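Local coordinates for protein uricase (Arthrobacter globiformis, PDB 2YZC) that catalyses the oxidation of uric acid by molecular oxygen to 5-hydroxyisourate, which is further processed to (S)-allantoin, at residues Q223-I234 / L278-E286. Numbering follows the deposited sequence.
Sequences QQTMYEMGRAVI and LIEATIQRE. With 1AL (allantoate ion), chain I.
From Gln223 to Ile234 a helix lies over strand 278-285, the two axes running in nearly the same direction at 30° and approaching to 8.3 Å. Ile283 fills the middle of the interface, packing against the backbone of Gly230: CG2 rests on the glycine carbonyl carbon (3.9 Å from Gly230 C), while CD1 reaches CD1 of the Tyr227 ring at 3.4 Å, meeting it obliquely. A CB on Gly230 would collide with Ile283 CG1, consistent with the missing side chain allowing the close approach of Gly230 CA to Ile283 CA, at 5.7 Å the shortest of the matched CA pairs. Met226 runs toward the strand with CG anti to the backbone N (chi1 179°), its SD 3.7 Å from Ala281 N, and the bend at chi3 turns its methyl toward Ile279 CG2 and Ala281. This layer belongs to the tunnelling fold of uricase, in which helices pack on an antiparallel sheet; strand 276-285 pairs with strand 240-254 on one edge and with a strand of the second subunit on the other. At the ligand end, Gln223 CD sits 3.9 Å from Ile279 CG1, and its OE1 accepts a weak bond from allantoate N3, while Ile279 CD1 touches allantoate O6 at 3.2 Å. At the far end Arg285 NH2 donates to Ile234 O (3.0 Å) in the carbonyl plane; the bond is bent, the oxygen tilted from the guanidinium plane, and Ile234 CG2 lies over one guanidinium face, toward its rim. NH2 also bonds Ile240 O, and water 1 bridges NH1 to Ile234 O. With an alanine in place of Arg285, Ile234 O and Ile240 O would probably both lose their NH2 donor, and the water its anchor on NH1.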
# COMPACT_ATOMS: atom_id res chain seq x y z
N GLN A 223 -27.24 -7.21 2.52
CA GLN A 223 -28.12 -6.08 2.21
C GLN A 223 -29.05 -5.76 3.39
O GLN A 223 -29.33 -4.59 3.67
CB GLN A 223 -28.96 -6.37 0.96
CG GLN A 223 -28.19 -6.38 -0.37
CD GLN A 223 -27.60 -7.75 -0.72
OE1 GLN A 223 -27.25 -8.53 0.16
NE2 GLN A 223 -27.49 -8.03 -2.01
N GLN A 224 -29.53 -6.79 4.06
CA GLN A 224 -30.43 -6.62 5.20
C GLN A 224 -29.68 -6.03 6.39
O GLN A 224 -30.18 -5.14 7.08
CB GLN A 224 -31.05 -7.96 5.60
CG GLN A 224 -32.07 -7.88 6.73
CD GLN A 224 -32.37 -9.24 7.35
OE1 GLN A 224 -33.38 -9.41 8.05
NE2 GLN A 224 -31.49 -10.20 7.12
N THR A 225 -28.49 -6.56 6.64
CA THR A 225 -27.66 -6.08 7.73
C THR A 225 -27.35 -4.60 7.51
O THR A 225 -27.38 -3.81 8.45
CB THR A 225 -26.34 -6.88 7.82
OG1 THR A 225 -26.63 -8.22 8.23
CG2 THR A 225 -25.37 -6.23 8.81
N MET A 226 -27.08 -4.23 6.27
CA MET A 226 -26.77 -2.85 5.95
C MET A 226 -27.99 -1.94 6.12
O MET A 226 -27.88 -0.82 6.60
CB MET A 226 -26.24 -2.74 4.51
CG MET A 226 -25.92 -1.32 4.08
SD MET A 226 -25.17 -1.27 2.44
CE MET A 226 -26.52 -1.98 1.46
N TYR A 227 -29.16 -2.44 5.73
CA TYR A 227 -30.38 -1.65 5.86
C TYR A 227 -30.65 -1.37 7.33
O TYR A 227 -30.96 -0.25 7.70
CB TYR A 227 -31.56 -2.40 5.23
CG TYR A 227 -32.87 -1.67 5.35
CD1 TYR A 227 -33.19 -0.61 4.50
CD2 TYR A 227 -33.79 -2.02 6.33
CE1 TYR A 227 -34.39 0.08 4.64
CE2 TYR A 227 -34.99 -1.34 6.48
CZ TYR A 227 -35.28 -0.29 5.63
OH TYR A 227 -36.47 0.39 5.80
N GLU A 228 -30.52 -2.39 8.18
CA GLU A 228 -30.75 -2.23 9.62
C GLU A 228 -29.76 -1.24 10.24
O GLU A 228 -30.12 -0.46 11.12
CB GLU A 228 -30.66 -3.58 10.33
CG GLU A 228 -31.81 -4.51 9.97
CD GLU A 228 -33.17 -3.90 10.26
OE1 GLU A 228 -34.07 -4.01 9.40
OE2 GLU A 228 -33.35 -3.32 11.35
N MET A 229 -28.51 -1.29 9.79
CA MET A 229 -27.50 -0.36 10.29
C MET A 229 -27.90 1.07 9.94
O MET A 229 -27.88 1.96 10.79
CB MET A 229 -26.13 -0.70 9.68
CG MET A 229 -25.51 -1.99 10.22
SD MET A 229 -24.15 -2.64 9.22
CE MET A 229 -22.89 -1.34 9.45
N GLY A 230 -28.29 1.29 8.69
CA GLY A 230 -28.69 2.62 8.26
C GLY A 230 -29.95 3.14 8.93
O GLY A 230 -30.03 4.32 9.29
N ARG A 231 -30.94 2.27 9.09
CA ARG A 231 -32.21 2.65 9.71
C ARG A 231 -32.01 3.10 11.15
O ARG A 231 -32.60 4.09 11.59
CB ARG A 231 -33.20 1.47 9.67
CG ARG A 231 -34.58 1.80 10.23
CD ARG A 231 -35.59 0.69 9.94
NE ARG A 231 -35.32 -0.53 10.69
CZ ARG A 231 -35.53 -0.67 12.00
NH1 ARG A 231 -36.02 0.34 12.71
NH2 ARG A 231 -35.25 -1.82 12.60
N ALA A 232 -31.18 2.38 11.89
CA ALA A 232 -30.92 2.72 13.29
C ALA A 232 -30.35 4.13 13.41
O ALA A 232 -30.69 4.86 14.34
CB ALA A 232 -29.93 1.71 13.89
N VAL A 233 -29.50 4.51 12.47
CA VAL A 233 -28.90 5.84 12.49
C VAL A 233 -29.93 6.94 12.22
O VAL A 233 -30.06 7.89 13.00
CB VAL A 233 -27.74 5.93 11.46
CG1 VAL A 233 -27.29 7.37 11.30
CG2 VAL A 233 -26.58 5.07 11.93
N ILE A 234 -30.67 6.80 11.12
CA ILE A 234 -31.67 7.80 10.77
C ILE A 234 -32.76 7.93 11.83
O ILE A 234 -33.22 9.03 12.13
CB ILE A 234 -32.35 7.47 9.42
CG1 ILE A 234 -31.30 7.31 8.32
CG2 ILE A 234 -33.33 8.58 9.05
CD1 ILE A 234 -30.46 8.55 8.07
N LEU A 278 -19.43 -6.74 -3.00
CA LEU A 278 -19.46 -5.33 -2.63
C LEU A 278 -20.91 -4.89 -2.67
O LEU A 278 -21.52 -4.81 -3.73
CB LEU A 278 -18.63 -4.50 -3.61
CG LEU A 278 -18.53 -3.00 -3.29
CD1 LEU A 278 -17.97 -2.80 -1.88
CD2 LEU A 278 -17.65 -2.32 -4.33
N ILE A 279 -21.47 -4.66 -1.48
CA ILE A 279 -22.86 -4.27 -1.31
C ILE A 279 -22.90 -2.80 -0.88
O ILE A 279 -22.26 -2.42 0.09
CB ILE A 279 -23.55 -5.16 -0.24
CG1 ILE A 279 -23.91 -6.53 -0.85
CG2 ILE A 279 -24.82 -4.51 0.27
CD1 ILE A 279 -22.74 -7.32 -1.41
N GLU A 280 -23.66 -1.98 -1.61
CA GLU A 280 -23.73 -0.56 -1.29
C GLU A 280 -25.16 -0.02 -1.36
O GLU A 280 -25.97 -0.47 -2.18
CB GLU A 280 -22.84 0.22 -2.26
CG GLU A 280 -21.59 -0.55 -2.69
CD GLU A 280 -20.62 0.30 -3.49
OE1 GLU A 280 -19.87 1.09 -2.87
OE2 GLU A 280 -20.61 0.19 -4.74
N ALA A 281 -25.46 0.95 -0.51
CA ALA A 281 -26.79 1.53 -0.50
C ALA A 281 -26.88 2.83 0.27
O ALA A 281 -26.04 3.14 1.12
CB ALA A 281 -27.79 0.54 0.07
N THR A 282 -27.92 3.59 -0.05
CA THR A 282 -28.22 4.85 0.59
C THR A 282 -29.53 4.66 1.34
O THR A 282 -30.52 4.21 0.76
CB THR A 282 -28.43 5.97 -0.44
OG1 THR A 282 -27.29 6.08 -1.30
CG2 THR A 282 -28.66 7.30 0.26
N ILE A 283 -29.53 4.98 2.63
CA ILE A 283 -30.73 4.89 3.45
C ILE A 283 -31.07 6.35 3.72
O ILE A 283 -30.26 7.09 4.29
CB ILE A 283 -30.46 4.15 4.77
CG1 ILE A 283 -30.00 2.72 4.48
CG2 ILE A 283 -31.72 4.12 5.62
CD1 ILE A 283 -31.03 1.87 3.75
N GLN A 284 -32.27 6.77 3.30
CA GLN A 284 -32.68 8.16 3.46
C GLN A 284 -33.92 8.42 4.31
O GLN A 284 -34.76 7.54 4.49
CB GLN A 284 -32.93 8.78 2.08
CG GLN A 284 -31.71 8.97 1.22
CD GLN A 284 -32.03 9.61 -0.13
OE1 GLN A 284 -31.15 10.17 -0.79
NE2 GLN A 284 -33.29 9.51 -0.54
N ARG A 285 -34.01 9.64 4.83
CA ARG A 285 -35.16 10.05 5.61
C ARG A 285 -36.19 10.36 4.52
O ARG A 285 -35.89 11.07 3.57
CB ARG A 285 -34.83 11.31 6.42
CG ARG A 285 -35.93 11.78 7.35
CD ARG A 285 -35.48 13.01 8.14
NE ARG A 285 -34.37 12.71 9.04
CZ ARG A 285 -34.48 11.97 10.15
NH1 ARG A 285 -35.66 11.48 10.50
NH2 ARG A 285 -33.42 11.73 10.89
N GLU A 286 -37.40 9.83 4.65
CA GLU A 286 -38.42 10.07 3.63
C GLU A 286 -38.58 11.54 3.27
O GLU A 286 -38.67 12.39 4.15
CB GLU A 286 -39.78 9.52 4.06
CG GLU A 286 -40.81 9.55 2.93
CD GLU A 286 -42.25 9.33 3.39
OE1 GLU A 286 -43.13 9.24 2.51
OE2 GLU A 286 -42.50 9.27 4.62
C1 1AL I . -25.04 -11.53 0.12
O2 1AL I . -25.56 -11.13 1.18
N3 1AL I . -25.41 -11.06 -1.10
N4 1AL I . -24.05 -12.49 0.31
C5 1AL I . -21.98 -11.38 -0.98
O6 1AL I . -22.24 -10.29 -0.45
O7 1AL I . -20.95 -11.66 -1.61
C8 1AL I . -22.92 -12.58 -0.62
C9 1AL I . -22.97 -13.89 -2.68
O10 1AL I . -22.21 -14.61 -3.36
N11 1AL I . -23.93 -13.09 -3.25
N12 1AL I . -22.90 -13.85 -1.34
O HOH W 1 -35.09 10.77 13.50